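PDB 6V55: adhesion G-protein coupled receptor G6 from Danio rerio, which probably mediates adhesion and signalling in myelination through a calcium-binding, glycosylated extracellular region. Local coordinates for residues A[166-169]-A[170-174]; A[214-217]-A[218-221]; A[233-236]-A[237-240]. All blocks are in the same frame, centred on the assembly; numbering follows the deposited sequence.

Contact 1 (A[166-169]-A[170-174]); sequences LSDA and AGTSI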
# COMPACT_ATOMS: atom_id res chain seq x y z
N LEU A 166 -22.95 4.68 -45.46
CA LEU A 166 -24.05 3.83 -45.02
C LEU A 166 -24.54 3.02 -46.22
O LEU A 166 -25.11 3.57 -47.17
CB LEU A 166 -25.18 4.67 -44.44
CG LEU A 166 -26.51 4.00 -44.07
CD1 LEU A 166 -26.30 2.80 -43.16
CD2 LEU A 166 -27.43 5.04 -43.45
N SER A 167 -24.27 1.71 -46.19
CA SER A 167 -24.76 0.78 -47.20
C SER A 167 -25.89 -0.04 -46.60
O SER A 167 -25.87 -0.35 -45.41
CB SER A 167 -23.64 -0.16 -47.67
OG SER A 167 -22.38 0.51 -47.72
N ASP A 168 -26.86 -0.41 -47.42
CA ASP A 168 -28.05 -1.07 -46.89
C ASP A 168 -27.78 -2.56 -46.65
O ASP A 168 -26.65 -3.04 -46.78
CB ASP A 168 -29.25 -0.81 -47.80
CG ASP A 168 -29.23 -1.64 -49.09
OD1 ASP A 168 -28.16 -1.76 -49.71
OD2 ASP A 168 -30.31 -2.14 -49.50
N ALA A 169 -28.84 -3.30 -46.31
CA ALA A 169 -28.73 -4.73 -46.03
C ALA A 169 -28.40 -5.57 -47.27
O ALA A 169 -27.94 -6.70 -47.14
CB ALA A 169 -30.02 -5.23 -45.38
N ALA A 170 -28.60 -5.03 -48.48
CA ALA A 170 -28.16 -5.70 -49.69
C ALA A 170 -26.76 -5.27 -50.14
O ALA A 170 -26.18 -5.94 -51.00
CB ALA A 170 -29.16 -5.44 -50.83
N GLY A 171 -26.21 -4.18 -49.61
CA GLY A 171 -24.84 -3.77 -49.88
C GLY A 171 -24.65 -2.47 -50.64
O GLY A 171 -23.55 -1.89 -50.56
N THR A 172 -25.64 -1.99 -51.39
CA THR A 172 -25.47 -0.74 -52.14
C THR A 172 -25.55 0.46 -51.20
O THR A 172 -26.24 0.43 -50.18
CB THR A 172 -26.50 -0.61 -53.27
OG1 THR A 172 -27.83 -0.67 -52.73
CG2 THR A 172 -26.34 -1.74 -54.29
N SER A 173 -24.80 1.51 -51.52
CA SER A 173 -24.73 2.67 -50.64
C SER A 173 -26.00 3.51 -50.71
O SER A 173 -26.55 3.72 -51.79
CB SER A 173 -23.51 3.54 -50.99
OG SER A 173 -22.35 2.76 -51.22
N ILE A 174 -26.47 3.97 -49.55
CA ILE A 174 -27.67 4.80 -49.48
C ILE A 174 -27.42 6.15 -48.82
O ILE A 174 -28.23 7.07 -49.00
CB ILE A 174 -28.83 4.07 -48.77
CG1 ILE A 174 -28.45 3.68 -47.33
CG2 ILE A 174 -29.29 2.88 -49.58
CD1 ILE A 174 -29.60 3.07 -46.54

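Contact 2 (A[214-217]-A[218-221]); sequences TWTK and SSGL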
# COMPACT_ATOMS: atom_id res chain seq x y z
N THR A 214 -26.96 18.14 -41.49
CA THR A 214 -28.35 17.77 -41.21
C THR A 214 -29.11 17.58 -42.52
O THR A 214 -28.69 18.06 -43.58
CB THR A 214 -29.12 18.79 -40.31
OG1 THR A 214 -29.57 19.92 -41.09
CG2 THR A 214 -28.28 19.26 -39.12
N TRP A 215 -30.22 16.86 -42.43
CA TRP A 215 -31.10 16.59 -43.57
C TRP A 215 -32.48 16.28 -43.02
O TRP A 215 -32.56 15.67 -41.96
CB TRP A 215 -30.58 15.41 -44.39
CG TRP A 215 -31.50 14.97 -45.48
CD1 TRP A 215 -31.77 15.64 -46.64
CD2 TRP A 215 -32.26 13.75 -45.53
NE1 TRP A 215 -32.63 14.91 -47.42
CE2 TRP A 215 -32.96 13.75 -46.76
CE3 TRP A 215 -32.41 12.66 -44.67
CZ2 TRP A 215 -33.80 12.71 -47.14
CZ3 TRP A 215 -33.25 11.62 -45.05
CH2 TRP A 215 -33.95 11.67 -46.27
N THR A 216 -33.54 16.75 -43.69
CA THR A 216 -34.88 16.19 -43.54
C THR A 216 -35.42 15.81 -44.91
O THR A 216 -35.15 16.49 -45.91
CB THR A 216 -35.91 17.14 -42.93
OG1 THR A 216 -36.16 18.21 -43.85
CG2 THR A 216 -35.48 17.71 -41.65
N LYS A 217 -36.23 14.75 -44.96
CA LYS A 217 -36.88 14.37 -46.21
C LYS A 217 -37.95 15.37 -46.64
O LYS A 217 -38.07 15.66 -47.84
CB LYS A 217 -37.49 12.97 -46.07
CG LYS A 217 -37.96 12.35 -47.36
CD LYS A 217 -38.89 11.22 -47.08
CE LYS A 217 -39.32 10.62 -48.37
NZ LYS A 217 -39.84 9.23 -48.18
N SER A 218 -38.68 15.92 -45.66
CA SER A 218 -39.92 16.65 -45.90
C SER A 218 -39.68 17.97 -46.62
O SER A 218 -40.46 18.34 -47.50
CB SER A 218 -40.65 16.91 -44.58
OG SER A 218 -39.94 17.84 -43.77
N SER A 219 -38.58 18.65 -46.31
CA SER A 219 -38.20 19.84 -47.05
C SER A 219 -37.09 19.61 -48.07
O SER A 219 -36.94 20.42 -48.98
CB SER A 219 -37.75 20.94 -46.08
OG SER A 219 -36.98 20.37 -45.04
N GLY A 220 -36.31 18.54 -47.92
CA GLY A 220 -35.07 18.43 -48.67
C GLY A 220 -33.97 19.32 -48.15
O GLY A 220 -32.96 19.49 -48.83
N LEU A 221 -34.13 19.89 -46.96
CA LEU A 221 -33.23 20.89 -46.43
C LEU A 221 -31.96 20.23 -45.90
O LEU A 221 -31.99 19.57 -44.86
CB LEU A 221 -33.91 21.70 -45.33
CG LEU A 221 -33.12 22.92 -44.83
CD1 LEU A 221 -33.22 24.06 -45.81
CD2 LEU A 221 -33.60 23.36 -43.45

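Contact 3 (A[233-236]-A[237-240]); sequences SICS and ASQI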
# COMPACT_ATOMS: atom_id res chain seq x y z
N SER A 233 -29.54 24.76 -47.43
CA SER A 233 -29.67 24.58 -48.87
C SER A 233 -30.79 23.56 -49.06
O SER A 233 -31.00 22.70 -48.20
CB SER A 233 -28.34 24.13 -49.50
OG SER A 233 -28.55 23.29 -50.60
N ILE A 234 -31.53 23.69 -50.16
CA ILE A 234 -32.62 22.77 -50.47
C ILE A 234 -32.13 21.79 -51.53
O ILE A 234 -31.70 22.21 -52.61
CB ILE A 234 -33.86 23.51 -50.97
CG1 ILE A 234 -34.40 24.45 -49.89
CG2 ILE A 234 -34.90 22.52 -51.48
CD1 ILE A 234 -35.35 23.83 -48.90
N CYS A 235 -32.19 20.51 -51.23
CA CYS A 235 -31.88 19.46 -52.20
C CYS A 235 -33.20 18.79 -52.53
O CYS A 235 -33.62 17.87 -51.83
CB CYS A 235 -30.87 18.48 -51.65
SG CYS A 235 -30.28 17.24 -52.82
N SER A 236 -33.85 19.27 -53.60
CA SER A 236 -35.21 18.84 -53.90
C SER A 236 -35.27 17.41 -54.43
O SER A 236 -36.32 16.76 -54.29
CB SER A 236 -35.88 19.77 -54.91
OG SER A 236 -35.45 19.44 -56.22
N ALA A 237 -34.18 16.90 -55.02
CA ALA A 237 -34.11 15.51 -55.44
C ALA A 237 -34.17 14.53 -54.27
O ALA A 237 -34.64 13.41 -54.45
CB ALA A 237 -32.83 15.25 -56.24
N SER A 238 -33.75 14.96 -53.09
CA SER A 238 -33.65 14.08 -51.93
C SER A 238 -34.97 13.87 -51.20
O SER A 238 -34.99 13.14 -50.21
CB SER A 238 -32.62 14.63 -50.94
OG SER A 238 -33.22 15.52 -50.00
N GLN A 239 -36.07 14.48 -51.65
CA GLN A 239 -37.34 14.27 -50.96
C GLN A 239 -38.06 13.01 -51.41
O GLN A 239 -39.14 12.71 -50.90
CB GLN A 239 -38.25 15.47 -51.17
CG GLN A 239 -37.55 16.81 -51.22
CD GLN A 239 -38.53 17.94 -51.51
OE1 GLN A 239 -38.57 18.49 -52.62
NE2 GLN A 239 -39.34 18.28 -50.51
N ILE A 240 -37.48 12.28 -52.36
CA ILE A 240 -37.98 11.01 -52.85
C ILE A 240 -37.49 9.82 -52.01
O ILE A 240 -38.15 8.78 -51.95
CB ILE A 240 -37.54 10.95 -54.34
CG1 ILE A 240 -38.18 12.11 -55.07
CG2 ILE A 240 -37.94 9.72 -55.07
CD1 ILE A 240 -39.70 12.14 -54.99

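Contact 1 (A[166-169]-A[170-174])
Leu-166 and Ile-174 meet through backbone and side chain where the hairpin of strands 161-167 and 173-180 nears its turn. Leu-166 O accepts a nearly straight bond from Ile-174 N (2.8 Å, 171° at the hydrogen). Leu-166 CG lies 3.8 Å from Ile-174 CG1, the two side chains crossing at a slant. Ile-174 has CG1 turned in between its own N and carbonyl carbon (chi1 59°), which carries that branch back toward Leu-166 and leaves CD1 near CB of Asp-168. Ser-167 faces Ser-173 as an antiparallel non-hydrogen-bonded pair, with their CA atoms 3.9 Å apart. Both serine side chains lie on the same face of the sheet, but their hydroxyls do not bond each other: OG of Ser-173 is taken by the carbonyl of Gly-255.

Asp-168 begins the type I turn that ends at Gly-171. Its N bonds to Thr-172 O at 3.0 Å, while its O receives a weak bond from Gly-171 N. CG stands between the backbone N and the carbonyl carbon (chi1 75°), which brings the carboxylate over the turn. OD1 there accepts the Thr-172 hydroxyl OG1 at 3.2 Å, approached from above the carboxylate plane, and a second weak bond from Gly-171 N. OD2 lies 3.7 Å from Ala-170 CB. Ala-169 occupies the exposed corner.

A type I turn whose fourth residue is a glycine with positive phi, completed by Asp-168 N bonding to Thr-172 O, is the classic G1-bulge hairpin, and the backbone angles of Gly-171 disfavour any side chain. Through OD1, Asp-168 on the first arm holds the Thr-172 hydroxyl on the second. That hydroxyl and the weak Gly-171 bond would probably favour the charged carboxylate, while Thr-172 O, 3.0 Å from Asp-168 OD1, would work against it.

Contact 2 (A[214-217]-A[218-221])
Thr-216, the last residue of strand 209-216, turns its hydroxyl into the loop beyond it and meets Ser-219. Its CB stands 4.0 Å from Ser-219 OG and about as far from the backbone N of Ser-218. At CB the side chain divides. CG2 lies anti to the carbonyl carbon, whereas OG1 sits between the backbone N and the carbonyl carbon (chi1 68°), aimed at the following residues. At this tip OG1 accepts the hydroxyl of Ser-219 in a short bond, 2.6 Å from its OG. The same oxygen draws a second, weak bond from Ser-219 N, long at 3.5 Å but fairly straight. Ser-218 OG comes no nearer than 3.8 Å to Thr-216 OG1. Behind the tip, the carbonyl O of Thr-216 takes a weak bond from Gly-220 N, and its N gives another weak one to Leu-221 O. The bonds from Ser-219 N to OG1 and from Gly-220 N to Thr-216 O, both weak, form an ST motif. It closes a four-residue hairpin loop, 217-220, whose right-handed helical backbone ends in a left-handed glycine, joining strands 209-216 and 221-226 of the concanavalin-like sandwich in the pentraxin family region.

Contact 3 (A[233-236]-A[237-240])
Cys-235 and Ser-238 are joined just after strand 229-234 by the first of two overlapping turns, Ser-238 N bonding to Cys-235 O at 3.2 Å and Gln-239 N reaching Ser-236 O more weakly one step further on. The carbonyl of Cys-235 is gripped twice by the same serine. The hydroxyl OG of Ser-238 donates to it at 3.0 Å and lies in the carbonyl plane, whereas the amide of Ser-238 arrives from above that plane, 55° out of it. OG can do this because it stands between its own backbone N and carbonyl carbon (chi1 89°), turned back toward the start of the first turn. That hydroxyl is not used up by the bond, since it also accepts the indole NE1 of Trp-215.

SG of Cys-235 sits 4.0 Å from Ser-238 CB. It is held in place by its disulfide to Cys-193. The side chain of Gln-239 takes another course, bending back over Ser-236. Its CG lies 3.3 Å from Ser-236 O, and its OE1 is 3.8 Å from Ser-236 CB. OE1 and Ser-236 O also approach one another but, both being acceptors, make no bond. The other amide atom, NE2, instead gives a weak bond to the carbonyl of Ser-218.

The pair of turns lies at the end of the outermost strand of one sheet and beside an edge strand of the other. The disulfide crosses to strand 191-194, which Ala-237 and Ser-238 touch as well at Ser-191. Cys-235 also packs on Ile-222 of strand 221-226, and its backbone pairs with Gly-220.

Overall arrangement
All three contacts lie in the pentraxin family region and follow one another in sequence; contacts 1 and 2 close hairpins, while contact 3 is a pair of tight turns just after strand 229-234. Contacts 2 and 3 are neighbours, their centres about 7 Å apart, and are probably hydrogen-bonded, with Trp-215 NE1 2.7 Å from Ser-238 OG and Gly-220 O equally close to Cys-235 N. They thus form one connected unit at an end of the six-stranded sheet. Contact 1 belongs to the five-stranded sheet. Its centre is about 20 Å from either of the others, and its nearest atoms stay about 8 Å from contact 2 and 9 Å from contact 3. None includes a residue of the calcium site.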